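PDB 1NFG: D-hydantoinase from Ralstonia pickettii, which probably catalyses the stereospecific hydrolysis of the cyclic amide bond of D-hydantoin derivatives, binding two zinc ions per subunit. Local coordinates for residues A[297-302]-A[353-358]; A[346-351]-A[391-396]; A[48-53]-A[359-364]; A[249-252]-A[256-259]; A[280-285]-A[410-415]. All blocks are in the same frame, centred on the assembly; numbering follows the deposited sequence.

Interaction 1: A[297-302]-A[353-358]; sequences VLWNAL and EGRISL
Arg355 lays its guanidinium flat on the indole of Trp299, a cation-pi stack that fastens the loop between helices 343-352 and 358-372 to helix 292-303 of the TIM barrel. The two side chains run at about a right angle to each other, yet their planes are only 2° apart. Arg355 CZ sits 4.0 Å from the centroid of the five-membered ring, off-centre. The arginine chain bends at chi2 (-88°), which folds its methylene carbons over the same indole: CD makes a CH-pi contact 3.8 Å from that centroid, and CB lies above the rim of the six-membered ring, 3.9 Å from Trp299 CE3. Trp299 NE1 and Arg355 NH1 are both donors and form no bond. The charge instead has a long ion pair with Glu353 and a weak one with Asp296. Further along the loop Ile356 turns inward, its CB meeting Trp299 CZ3 obliquely at 4.3 Å. Ile356 and Leu302 both also touch Leu364 of helix 358-372, so three elements close up here around aliphatic groups. With Ile356 CG1 roughly anti to the backbone N (chi1 -151°), the branch extends to the helix, where CD1 lies 3.8 Å from Leu302 CB.

Interaction 2: A[346-351]-A[391-396]; sequences MVYQGV and VLWDPE
The Tyr348 ring carries Trp393 on one face and Val351 on the other. This is helix-against-strand packing: helix 343-352, from the amidohydrolase barrel, meets strand 390-400 of the beta-rich part of the chain. Trp393 NE1 stands over the middle of the first face, about 3.5 Å above the plane, and Val351 CG2 lies towards the rim of the second. At the tyrosine's edge, in plane, is Gln349 NE2, which is hydrogen-bonded to Met345 O. The two rings are oblique, neither stacked nor edge-to-face, with centroids (five-membered ring for Trp393) 4.3 Å apart and planes at 46°. Their side chains slide past each other in opposite directions, with Tyr348 CB at the six-membered-ring end of the indole, 3.8 Å from Trp393 CZ2. Both reach across from the same kind of conformation, CG anti to the backbone N (chi1 -177° in Tyr348, -155° in Trp393). The aromatic cluster extends beyond the pair, for Phe361 meets Tyr348 edge-to-face and Phe50 meets the ring of Trp393. Past Trp393 the chain turns a corner, where Asp394 OD1 accepts a hydrogen bond from the backbone N of Glu396 in an Asx turn. Pro395, inside this turn, comes up to the phenol end of the tyrosine, its CB 3.6 Å from Tyr348 OH.

Interaction 3: A[48-53]-A[359-364]; sequences YVFPGG and TQFVEL
Phe50 is the first residue of 48-53 to reach helix 358-372, and its ring lies between two partners. Over one face, towards the rim, comes Phe361, with CE2 of Phe361 3.8 Å from CE2 of Phe50; over the opposite face is CB of Tyr48, two residues back on the same strand. The two phenyl rings are oblique, centroids 5.3 Å apart and planes at 54°, and the side chains cross at about a right angle. The CD1 and CE1 atoms of Phe50 meet a methyl of Val362, whose CG2 is 3.5 Å from Phe50 CD1. Pro51 follows and takes the second methyl: CG1 of Val362 lies 3.6 Å from Pro51 CD. The valine thus straddles consecutive residues, its CG1 anti to the backbone N (chi1 177°) and CG2 directed at the ring. Strand and helix axes pass 9.1 Å apart and run roughly the same way, at 30°. Val11 of strand 8-12 touches both Phe50 and Val362 and extends the apolar layer. Strand 48-58 pairs here with strands 8-12 and 390-400 and leads on to His57, a zinc ligand, so helix 358-372 packs on the beta-rich part next to the barrel. Between these two segments the contact is purely apolar, so it rests on fit and on the exclusion of water.

Interaction 4: A[249-252]-A[256-259]; sequences RAKS and RALA
Lys251 reaches from helix 241-253 to the strand that follows it, donating a hydrogen bond from NZ to the carbonyl oxygen of Ala257 at 2.6 Å. The lysine leaves the helix with CG anti to its carbonyl carbon (chi1 -75°), runs extended to CE and bends at the last torsion, chi4 -66°, which swings the amino group in to the strand. The ammonium approaches Ala257 O at a C=O...N angle of 157°, tilted a little from the carbonyl plane. The bond joins helix 241-253 to strand 257-262 within the beta-alpha-beta unit of strand 233-235, helix 241-253 and strand 257-262, the repeating element of a TIM barrel. NZ also gives a hydrogen bond to a water, 3.0 Å away, which accepts another from Ala259 N, so the amino group is tied to Ala257 directly and to Ala259 through the water. Beside this bond, the methyls of Ala250 and Ala257 face each other, CB to CB 4.1 Å, and Leu223 of helix 212-229 packs on both. Asn304 OD1 of the second subunit also accepts from NZ, which implies that the strand's start and the subunit interface are linked through one buried nitrogen.

Interaction 5: A[280-285]-A[410-415]; sequences GAKYVF and MDYSSY
Ser414 O receives a hydrogen bond from a water at 2.9 Å, and that water is also in weak contact with Tyr283 OH, so it bridges the two loops. The same carbonyl oxygen lies at the edge of the Tyr283 ring, in plane, 3.9 Å from CE1. A second link is direct but weak: Tyr412 OH donates to the backbone oxygen of Lys282 at 2.9 Å. Between these polar points the lysine chain lies along the face of Tyr412. Lys282 CG stands over the centre of the ring in a CH-pi contact, 3.7 Å from the centroid and 13° from the normal, with CB near CE2 and CD near CD2 (3.4 Å each). Because the chain is fully extended beyond CG, it runs the length of the ring from the hydroxyl end to the CB end, opposite in direction to the tyrosine side chain. Its ammonium continues past Tyr412 to a salt bridge with Glu279 and a cation-pi contact with Phe319. Ser413 OG accepts from Tyr415 N in an ST turn, and Ser414 OG bonds Pro338 O; the Ser414 side chain is about 13 Å from a bound zinc ion. Segment 410-415 belongs to the connection between strands 390-400 and 419-429, while segment 280-285 belongs to the one that leads from strand 257-262 to helix 292-303.

Interactions 1, 2 and 3 form one continuous cluster, with centres 9 to 14 Å apart, where consecutive helices 343-352 and 358-372 meet helix 292-303 and the neighbouring strands 48-58 and 390-400. Interaction 2 crosses both 1 and 3 along the chain, and 1 is nested inside the loop closed by 3, so chain regions far apart in sequence are brought together. Interaction 5 touches this cluster through Met346 and Tyr415, although its centre is 23 Å from that of interaction 2. Interaction 4 is local, closes before 1 opens, and touches none of the others. Interactions 2 and 3 join the barrel to the beta-rich part; interaction 4 hydrogen-bonds to a neighbouring subunit, against which 1 and 3 also pack.

Interaction 1: A[297-302]-A[353-358]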
# COMPACT_ATOMS: atom_id res chain seq x y z
N VAL A 297 12.11 1.75 11.90
CA VAL A 297 11.09 0.89 11.33
C VAL A 297 11.04 -0.44 12.08
O VAL A 297 9.97 -0.89 12.49
CB VAL A 297 11.38 0.62 9.83
CG1 VAL A 297 10.56 -0.56 9.34
CG2 VAL A 297 11.03 1.86 9.03
N LEU A 298 12.21 -1.06 12.25
CA LEU A 298 12.32 -2.35 12.93
C LEU A 298 11.90 -2.27 14.40
O LEU A 298 11.11 -3.11 14.87
CB LEU A 298 13.75 -2.89 12.80
CG LEU A 298 14.19 -3.26 11.37
CD1 LEU A 298 15.68 -3.56 11.36
CD2 LEU A 298 13.37 -4.44 10.86
N TRP A 299 12.42 -1.29 15.13
CA TRP A 299 12.04 -1.14 16.53
C TRP A 299 10.53 -0.94 16.65
O TRP A 299 9.91 -1.51 17.54
CB TRP A 299 12.77 0.03 17.18
CG TRP A 299 14.19 -0.27 17.64
CD1 TRP A 299 15.34 0.30 17.17
CD2 TRP A 299 14.58 -1.15 18.71
NE1 TRP A 299 16.42 -0.17 17.88
CE2 TRP A 299 15.99 -1.06 18.83
CE3 TRP A 299 13.88 -2.00 19.57
CZ2 TRP A 299 16.71 -1.78 19.79
CZ3 TRP A 299 14.60 -2.73 20.52
CH2 TRP A 299 16.00 -2.61 20.62
N ASN A 300 9.94 -0.15 15.75
CA ASN A 300 8.49 0.07 15.81
C ASN A 300 7.78 -1.24 15.56
O ASN A 300 6.80 -1.55 16.23
CB ASN A 300 8.02 1.10 14.77
CG ASN A 300 8.40 2.53 15.13
OD1 ASN A 300 8.48 2.89 16.31
ND2 ASN A 300 8.61 3.37 14.11
N ALA A 301 8.29 -2.01 14.60
CA ALA A 301 7.69 -3.29 14.28
C ALA A 301 7.78 -4.20 15.50
O ALA A 301 6.84 -4.94 15.80
CB ALA A 301 8.41 -3.92 13.11
N LEU A 302 8.91 -4.14 16.21
CA LEU A 302 9.09 -4.95 17.42
C LEU A 302 8.02 -4.57 18.44
O LEU A 302 7.29 -5.42 18.92
CB LEU A 302 10.47 -4.70 18.03
CG LEU A 302 11.64 -5.69 17.87
CD1 LEU A 302 11.24 -6.88 17.02
CD2 LEU A 302 12.83 -4.95 17.27
N GLU A 353 15.43 2.60 26.59
CA GLU A 353 15.04 3.78 25.83
C GLU A 353 13.59 3.82 25.41
O GLU A 353 13.23 4.54 24.48
CB GLU A 353 15.94 3.89 24.62
CG GLU A 353 17.38 3.89 25.01
CD GLU A 353 18.29 3.88 23.82
OE1 GLU A 353 18.17 2.94 23.00
OE2 GLU A 353 19.12 4.80 23.70
N GLY A 354 12.75 3.06 26.10
CA GLY A 354 11.34 3.06 25.79
C GLY A 354 10.97 2.51 24.43
O GLY A 354 9.79 2.47 24.07
N ARG A 355 11.96 2.08 23.66
CA ARG A 355 11.73 1.51 22.34
C ARG A 355 10.85 0.26 22.47
O ARG A 355 9.94 0.03 21.68
CB ARG A 355 13.06 1.13 21.70
CG ARG A 355 13.80 2.26 21.00
CD ARG A 355 13.33 2.35 19.54
NE ARG A 355 14.12 3.26 18.70
CZ ARG A 355 15.43 3.43 18.79
NH1 ARG A 355 16.14 2.78 19.71
NH2 ARG A 355 16.05 4.26 17.96
N ILE A 356 11.13 -0.53 23.50
CA ILE A 356 10.40 -1.77 23.74
C ILE A 356 10.15 -1.91 25.25
O ILE A 356 10.90 -1.35 26.05
CB ILE A 356 11.24 -2.97 23.16
CG1 ILE A 356 10.29 -4.07 22.73
CG2 ILE A 356 12.27 -3.49 24.15
CD1 ILE A 356 9.50 -3.69 21.51
N SER A 357 9.10 -2.63 25.64
CA SER A 357 8.83 -2.77 27.07
C SER A 357 9.68 -3.85 27.74
O SER A 357 10.28 -4.68 27.07
CB SER A 357 7.35 -3.08 27.31
OG SER A 357 7.06 -4.45 27.15
N LEU A 358 9.72 -3.84 29.07
CA LEU A 358 10.49 -4.81 29.84
C LEU A 358 9.94 -6.21 29.58
O LEU A 358 10.68 -7.19 29.44
CB LEU A 358 10.39 -4.51 31.33
CG LEU A 358 11.10 -5.49 32.27
CD1 LEU A 358 12.61 -5.32 32.15
CD2 LEU A 358 10.65 -5.23 33.69

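Interaction 2: A[346-351]-A[391-396]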
# COMPACT_ATOMS: atom_id res chain seq x y z
N MET A 346 22.24 -5.95 24.28
CA MET A 346 21.91 -5.02 23.21
C MET A 346 20.40 -4.83 23.03
O MET A 346 19.92 -3.71 22.93
CB MET A 346 22.54 -5.49 21.90
CG MET A 346 24.05 -5.40 21.89
SD MET A 346 24.62 -3.70 22.07
CE MET A 346 24.89 -3.66 23.73
N VAL A 347 19.65 -5.93 23.00
CA VAL A 347 18.21 -5.83 22.85
C VAL A 347 17.62 -5.15 24.09
O VAL A 347 16.69 -4.35 23.98
CB VAL A 347 17.57 -7.22 22.67
CG1 VAL A 347 16.05 -7.12 22.76
CG2 VAL A 347 17.99 -7.81 21.33
N TYR A 348 18.19 -5.47 25.25
CA TYR A 348 17.72 -4.90 26.51
C TYR A 348 17.84 -3.38 26.55
O TYR A 348 17.05 -2.71 27.22
CB TYR A 348 18.50 -5.50 27.70
CG TYR A 348 18.01 -4.99 29.05
CD1 TYR A 348 16.83 -5.49 29.62
CD2 TYR A 348 18.69 -3.98 29.72
CE1 TYR A 348 16.34 -4.98 30.82
CE2 TYR A 348 18.20 -3.46 30.92
CZ TYR A 348 17.03 -3.96 31.45
OH TYR A 348 16.52 -3.42 32.61
N GLN A 349 18.82 -2.83 25.85
CA GLN A 349 18.98 -1.38 25.85
C GLN A 349 17.72 -0.73 25.29
O GLN A 349 17.43 0.43 25.55
CB GLN A 349 20.20 -0.97 25.02
CG GLN A 349 21.50 -1.57 25.53
CD GLN A 349 21.69 -1.35 27.02
OE1 GLN A 349 21.90 -0.22 27.47
NE2 GLN A 349 21.62 -2.43 27.79
N GLY A 350 16.96 -1.51 24.52
CA GLY A 350 15.74 -0.99 23.93
C GLY A 350 14.68 -0.74 24.98
O GLY A 350 13.81 0.12 24.80
N VAL A 351 14.73 -1.48 26.09
CA VAL A 351 13.74 -1.27 27.13
C VAL A 351 14.17 -0.02 27.89
O VAL A 351 13.34 0.72 28.39
CB VAL A 351 13.61 -2.51 28.09
CG1 VAL A 351 14.19 -3.75 27.43
CG2 VAL A 351 14.25 -2.24 29.42
N VAL A 391 18.36 -16.39 34.07
CA VAL A 391 19.36 -15.33 33.98
C VAL A 391 19.02 -14.31 35.05
O VAL A 391 17.89 -13.83 35.12
CB VAL A 391 19.32 -14.59 32.63
CG1 VAL A 391 20.44 -13.56 32.58
CG2 VAL A 391 19.42 -15.57 31.50
N LEU A 392 20.00 -14.00 35.90
CA LEU A 392 19.80 -13.01 36.95
C LEU A 392 20.40 -11.72 36.41
O LEU A 392 21.63 -11.57 36.31
CB LEU A 392 20.49 -13.46 38.24
CG LEU A 392 19.96 -14.81 38.74
CD1 LEU A 392 20.50 -15.07 40.14
CD2 LEU A 392 18.43 -14.81 38.76
N TRP A 393 19.51 -10.79 36.06
CA TRP A 393 19.87 -9.52 35.46
C TRP A 393 19.98 -8.35 36.43
O TRP A 393 19.13 -8.16 37.30
CB TRP A 393 18.84 -9.20 34.37
CG TRP A 393 19.31 -8.30 33.27
CD1 TRP A 393 19.32 -6.93 33.28
CD2 TRP A 393 19.83 -8.70 32.00
NE1 TRP A 393 19.83 -6.45 32.09
CE2 TRP A 393 20.15 -7.52 31.29
CE3 TRP A 393 20.07 -9.94 31.39
CZ2 TRP A 393 20.69 -7.55 30.00
CZ3 TRP A 393 20.61 -9.97 30.11
CH2 TRP A 393 20.91 -8.78 29.43
N ASP A 394 21.04 -7.57 36.29
CA ASP A 394 21.27 -6.39 37.12
C ASP A 394 20.93 -5.20 36.23
O ASP A 394 21.76 -4.76 35.44
CB ASP A 394 22.73 -6.30 37.54
CG ASP A 394 22.99 -5.15 38.51
OD1 ASP A 394 22.28 -4.12 38.42
OD2 ASP A 394 23.91 -5.28 39.35
N PRO A 395 19.71 -4.66 36.36
CA PRO A 395 19.28 -3.51 35.55
C PRO A 395 20.08 -2.23 35.72
O PRO A 395 20.07 -1.38 34.83
CB PRO A 395 17.82 -3.34 35.96
CG PRO A 395 17.82 -3.77 37.38
CD PRO A 395 18.67 -5.02 37.34
N GLU A 396 20.79 -2.07 36.83
CA GLU A 396 21.56 -0.85 37.06
C GLU A 396 23.02 -0.94 36.64
O GLU A 396 23.67 0.08 36.42
CB GLU A 396 21.51 -0.46 38.54
CG GLU A 396 20.12 -0.19 39.06
CD GLU A 396 19.31 0.68 38.11
OE1 GLU A 396 19.81 1.75 37.69
OE2 GLU A 396 18.16 0.29 37.80

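Interaction 3: A[48-53]-A[359-364]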
# COMPACT_ATOMS: atom_id res chain seq x y z
N TYR A 48 16.62 -8.78 38.30
CA TYR A 48 15.51 -9.40 37.61
C TYR A 48 15.82 -10.88 37.42
O TYR A 48 16.98 -11.26 37.25
CB TYR A 48 15.30 -8.76 36.23
CG TYR A 48 14.78 -7.33 36.23
CD1 TYR A 48 13.62 -6.98 36.93
CD2 TYR A 48 15.41 -6.35 35.47
CE1 TYR A 48 13.11 -5.69 36.87
CE2 TYR A 48 14.90 -5.05 35.40
CZ TYR A 48 13.75 -4.73 36.11
OH TYR A 48 13.24 -3.45 36.03
N VAL A 49 14.79 -11.70 37.46
CA VAL A 49 14.94 -13.13 37.26
C VAL A 49 14.25 -13.41 35.93
O VAL A 49 13.03 -13.64 35.90
CB VAL A 49 14.25 -13.94 38.38
CG1 VAL A 49 14.41 -15.43 38.13
CG2 VAL A 49 14.82 -13.55 39.73
N PHE A 50 15.02 -13.38 34.84
CA PHE A 50 14.49 -13.60 33.49
C PHE A 50 14.64 -15.04 33.03
O PHE A 50 15.50 -15.78 33.52
CB PHE A 50 15.26 -12.78 32.45
CG PHE A 50 15.06 -11.30 32.55
CD1 PHE A 50 13.78 -10.74 32.63
CD2 PHE A 50 16.15 -10.44 32.43
CE1 PHE A 50 13.60 -9.35 32.59
CE2 PHE A 50 15.99 -9.05 32.39
CZ PHE A 50 14.71 -8.51 32.47
N PRO A 51 13.80 -15.47 32.07
CA PRO A 51 13.91 -16.83 31.55
C PRO A 51 15.22 -16.80 30.75
O PRO A 51 15.65 -15.73 30.32
CB PRO A 51 12.70 -16.95 30.63
CG PRO A 51 11.69 -16.08 31.28
CD PRO A 51 12.51 -14.87 31.68
N GLY A 52 15.87 -17.94 30.57
CA GLY A 52 17.12 -17.93 29.82
C GLY A 52 16.95 -17.55 28.35
O GLY A 52 15.97 -17.95 27.71
N GLY A 53 17.89 -16.78 27.82
CA GLY A 53 17.81 -16.37 26.43
C GLY A 53 17.78 -17.55 25.47
O GLY A 53 18.35 -18.61 25.74
N THR A 359 8.63 -6.28 29.51
CA THR A 359 7.94 -7.53 29.30
C THR A 359 8.11 -8.05 27.87
O THR A 359 8.15 -9.26 27.65
CB THR A 359 6.45 -7.34 29.68
OG1 THR A 359 6.12 -8.25 30.73
CG2 THR A 359 5.52 -7.56 28.49
N GLN A 360 8.21 -7.14 26.90
CA GLN A 360 8.41 -7.54 25.50
C GLN A 360 9.83 -8.07 25.31
O GLN A 360 10.07 -8.94 24.48
CB GLN A 360 8.17 -6.36 24.56
CG GLN A 360 6.71 -5.95 24.45
CD GLN A 360 6.51 -4.74 23.55
OE1 GLN A 360 7.18 -3.72 23.70
NE2 GLN A 360 5.58 -4.86 22.60
N PHE A 361 10.77 -7.52 26.08
CA PHE A 361 12.15 -7.95 26.01
C PHE A 361 12.20 -9.48 26.15
O PHE A 361 12.80 -10.17 25.33
CB PHE A 361 12.95 -7.31 27.14
CG PHE A 361 14.32 -7.90 27.32
CD1 PHE A 361 15.34 -7.63 26.42
CD2 PHE A 361 14.60 -8.72 28.41
CE1 PHE A 361 16.62 -8.16 26.59
CE2 PHE A 361 15.87 -9.26 28.60
CZ PHE A 361 16.88 -8.98 27.69
N VAL A 362 11.56 -9.99 27.20
CA VAL A 362 11.52 -11.42 27.45
C VAL A 362 10.80 -12.16 26.32
O VAL A 362 11.25 -13.22 25.88
CB VAL A 362 10.83 -11.74 28.80
CG1 VAL A 362 10.73 -13.26 29.01
CG2 VAL A 362 11.61 -11.08 29.94
N GLU A 363 9.68 -11.61 25.86
CA GLU A 363 8.94 -12.24 24.78
C GLU A 363 9.83 -12.47 23.56
O GLU A 363 9.91 -13.57 23.04
CB GLU A 363 7.75 -11.35 24.36
CG GLU A 363 7.12 -11.76 23.03
CD GLU A 363 6.11 -10.74 22.49
OE1 GLU A 363 6.28 -9.52 22.74
OE2 GLU A 363 5.17 -11.15 21.79
N LEU A 364 10.50 -11.41 23.14
CA LEU A 364 11.37 -11.45 21.96
C LEU A 364 12.65 -12.23 22.15
O LEU A 364 13.07 -13.00 21.28
CB LEU A 364 11.73 -10.03 21.54
CG LEU A 364 10.58 -9.13 21.12
CD1 LEU A 364 11.07 -7.70 20.98
CD2 LEU A 364 9.99 -9.65 19.82

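Interaction 4: A[249-252]-A[256-259]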
# COMPACT_ATOMS: atom_id res chain seq x y z
N ARG A 249 2.61 -7.30 3.80
CA ARG A 249 1.60 -7.51 2.77
C ARG A 249 1.17 -8.97 2.75
O ARG A 249 -0.01 -9.28 2.60
CB ARG A 249 2.13 -7.09 1.39
CG ARG A 249 2.54 -5.63 1.32
CD ARG A 249 3.18 -5.25 0.00
NE ARG A 249 2.19 -5.01 -1.04
CZ ARG A 249 2.15 -5.66 -2.19
NH1 ARG A 249 3.05 -6.61 -2.45
NH2 ARG A 249 1.22 -5.38 -3.08
N ALA A 250 2.14 -9.87 2.91
CA ALA A 250 1.85 -11.29 2.92
C ALA A 250 0.91 -11.61 4.09
O ALA A 250 -0.10 -12.30 3.92
CB ALA A 250 3.14 -12.07 3.06
N LYS A 251 1.24 -11.10 5.28
CA LYS A 251 0.40 -11.34 6.46
C LYS A 251 -1.04 -10.90 6.23
O LYS A 251 -1.97 -11.59 6.63
CB LYS A 251 0.96 -10.62 7.69
CG LYS A 251 2.19 -11.26 8.31
CD LYS A 251 2.73 -10.40 9.45
CE LYS A 251 3.95 -11.02 10.14
NZ LYS A 251 3.65 -12.28 10.86
N SER A 252 -1.24 -9.76 5.57
CA SER A 252 -2.59 -9.29 5.30
C SER A 252 -3.36 -10.17 4.34
O SER A 252 -4.58 -10.28 4.43
CB SER A 252 -2.56 -7.87 4.77
OG SER A 252 -2.14 -6.99 5.80
N ARG A 256 0.57 -17.43 6.23
CA ARG A 256 1.13 -17.65 7.56
C ARG A 256 2.60 -17.33 7.47
O ARG A 256 3.45 -18.21 7.47
CB ARG A 256 0.92 -19.10 7.99
CG ARG A 256 -0.54 -19.45 8.24
CD ARG A 256 -0.69 -20.92 8.56
NE ARG A 256 -0.47 -21.77 7.39
CZ ARG A 256 -0.23 -23.08 7.46
NH1 ARG A 256 -0.16 -23.69 8.65
NH2 ARG A 256 -0.06 -23.79 6.35
N ALA A 257 2.90 -16.04 7.36
CA ALA A 257 4.27 -15.57 7.25
C ALA A 257 4.80 -15.11 8.59
O ALA A 257 4.13 -14.36 9.31
CB ALA A 257 4.35 -14.43 6.25
N LEU A 258 6.00 -15.57 8.93
CA LEU A 258 6.63 -15.19 10.19
C LEU A 258 7.94 -14.57 9.79
O LEU A 258 8.45 -14.85 8.71
CB LEU A 258 6.91 -16.42 11.06
CG LEU A 258 5.79 -17.45 11.18
CD1 LEU A 258 6.23 -18.56 12.09
CD2 LEU A 258 4.53 -16.78 11.71
N ALA A 259 8.49 -13.73 10.66
CA ALA A 259 9.76 -13.10 10.37
C ALA A 259 10.48 -12.74 11.67
O ALA A 259 9.90 -12.79 12.75
CB ALA A 259 9.55 -11.86 9.52
O HOH W 1 6.17 -12.83 12.31

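Interaction 5: A[280-285]-A[410-415]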
# COMPACT_ATOMS: atom_id res chain seq x y z
N GLY A 280 35.80 -1.49 8.18
CA GLY A 280 34.48 -1.77 7.65
C GLY A 280 34.27 -3.24 7.33
O GLY A 280 33.13 -3.71 7.28
N ALA A 281 35.36 -3.96 7.12
CA ALA A 281 35.28 -5.38 6.81
C ALA A 281 34.57 -6.13 7.93
O ALA A 281 33.88 -7.12 7.69
CB ALA A 281 36.67 -5.96 6.59
N LYS A 282 34.74 -5.65 9.16
CA LYS A 282 34.11 -6.28 10.31
C LYS A 282 32.60 -6.31 10.17
O LYS A 282 31.93 -7.22 10.66
CB LYS A 282 34.46 -5.53 11.59
CG LYS A 282 35.92 -5.60 11.97
CD LYS A 282 36.18 -4.87 13.27
CE LYS A 282 37.65 -4.89 13.64
NZ LYS A 282 37.89 -4.18 14.92
N TYR A 283 32.06 -5.31 9.48
CA TYR A 283 30.62 -5.18 9.31
C TYR A 283 30.08 -5.78 8.03
O TYR A 283 28.96 -5.48 7.62
CB TYR A 283 30.24 -3.71 9.41
CG TYR A 283 30.77 -3.13 10.69
CD1 TYR A 283 30.11 -3.34 11.89
CD2 TYR A 283 32.01 -2.50 10.72
CE1 TYR A 283 30.66 -2.94 13.09
CE2 TYR A 283 32.58 -2.10 11.92
CZ TYR A 283 31.90 -2.32 13.10
OH TYR A 283 32.47 -1.95 14.29
N VAL A 284 30.89 -6.63 7.41
CA VAL A 284 30.45 -7.28 6.20
C VAL A 284 29.64 -8.52 6.54
O VAL A 284 30.19 -9.62 6.69
CB VAL A 284 31.65 -7.67 5.30
CG1 VAL A 284 31.16 -8.48 4.11
CG2 VAL A 284 32.37 -6.42 4.82
N PHE A 285 28.33 -8.33 6.68
CA PHE A 285 27.42 -9.43 6.96
C PHE A 285 26.27 -9.29 5.97
O PHE A 285 26.12 -8.25 5.33
CB PHE A 285 26.93 -9.41 8.41
CG PHE A 285 26.56 -8.05 8.91
CD1 PHE A 285 25.39 -7.44 8.49
CD2 PHE A 285 27.37 -7.39 9.82
CE1 PHE A 285 25.04 -6.18 8.96
CE2 PHE A 285 27.04 -6.14 10.30
CZ PHE A 285 25.87 -5.53 9.88
N MET A 410 36.75 -14.94 19.09
CA MET A 410 36.91 -13.89 18.08
C MET A 410 37.91 -12.80 18.44
O MET A 410 38.23 -12.60 19.61
CB MET A 410 35.56 -13.26 17.76
CG MET A 410 34.74 -14.06 16.77
SD MET A 410 35.57 -14.17 15.18
CE MET A 410 35.13 -12.60 14.47
N ASP A 411 38.38 -12.07 17.43
CA ASP A 411 39.34 -10.99 17.65
C ASP A 411 38.70 -9.60 17.66
O ASP A 411 39.40 -8.59 17.65
CB ASP A 411 40.47 -11.06 16.61
CG ASP A 411 39.96 -11.00 15.18
OD1 ASP A 411 38.87 -11.54 14.90
OD2 ASP A 411 40.68 -10.42 14.33
N TYR A 412 37.37 -9.56 17.68
CA TYR A 412 36.65 -8.29 17.74
C TYR A 412 35.17 -8.49 18.06
O TYR A 412 34.65 -9.60 17.97
CB TYR A 412 36.78 -7.50 16.42
CG TYR A 412 35.86 -7.96 15.30
CD1 TYR A 412 36.21 -9.03 14.47
CD2 TYR A 412 34.64 -7.33 15.08
CE1 TYR A 412 35.37 -9.45 13.44
CE2 TYR A 412 33.78 -7.75 14.06
CZ TYR A 412 34.15 -8.81 13.24
OH TYR A 412 33.31 -9.22 12.23
N SER A 413 34.51 -7.40 18.45
CA SER A 413 33.09 -7.41 18.76
C SER A 413 32.37 -6.43 17.84
O SER A 413 32.91 -5.37 17.51
CB SER A 413 32.84 -7.00 20.21
OG SER A 413 31.45 -6.88 20.45
N SER A 414 31.17 -6.79 17.41
CA SER A 414 30.39 -5.94 16.52
C SER A 414 29.88 -4.72 17.29
O SER A 414 29.48 -3.72 16.70
CB SER A 414 29.20 -6.71 15.96
OG SER A 414 29.61 -7.91 15.34
N TYR A 415 29.92 -4.82 18.61
CA TYR A 415 29.44 -3.76 19.48
C TYR A 415 30.56 -3.19 20.35
O TYR A 415 30.32 -2.71 21.46
CB TYR A 415 28.31 -4.31 20.34
CG TYR A 415 27.28 -5.01 19.50
CD1 TYR A 415 26.35 -4.28 18.75
CD2 TYR A 415 27.29 -6.40 19.36
CE1 TYR A 415 25.46 -4.92 17.88
CE2 TYR A 415 26.40 -7.05 18.49
CZ TYR A 415 25.49 -6.30 17.75
OH TYR A 415 24.62 -6.94 16.90
O HOH W 2 30.19 -0.94 16.47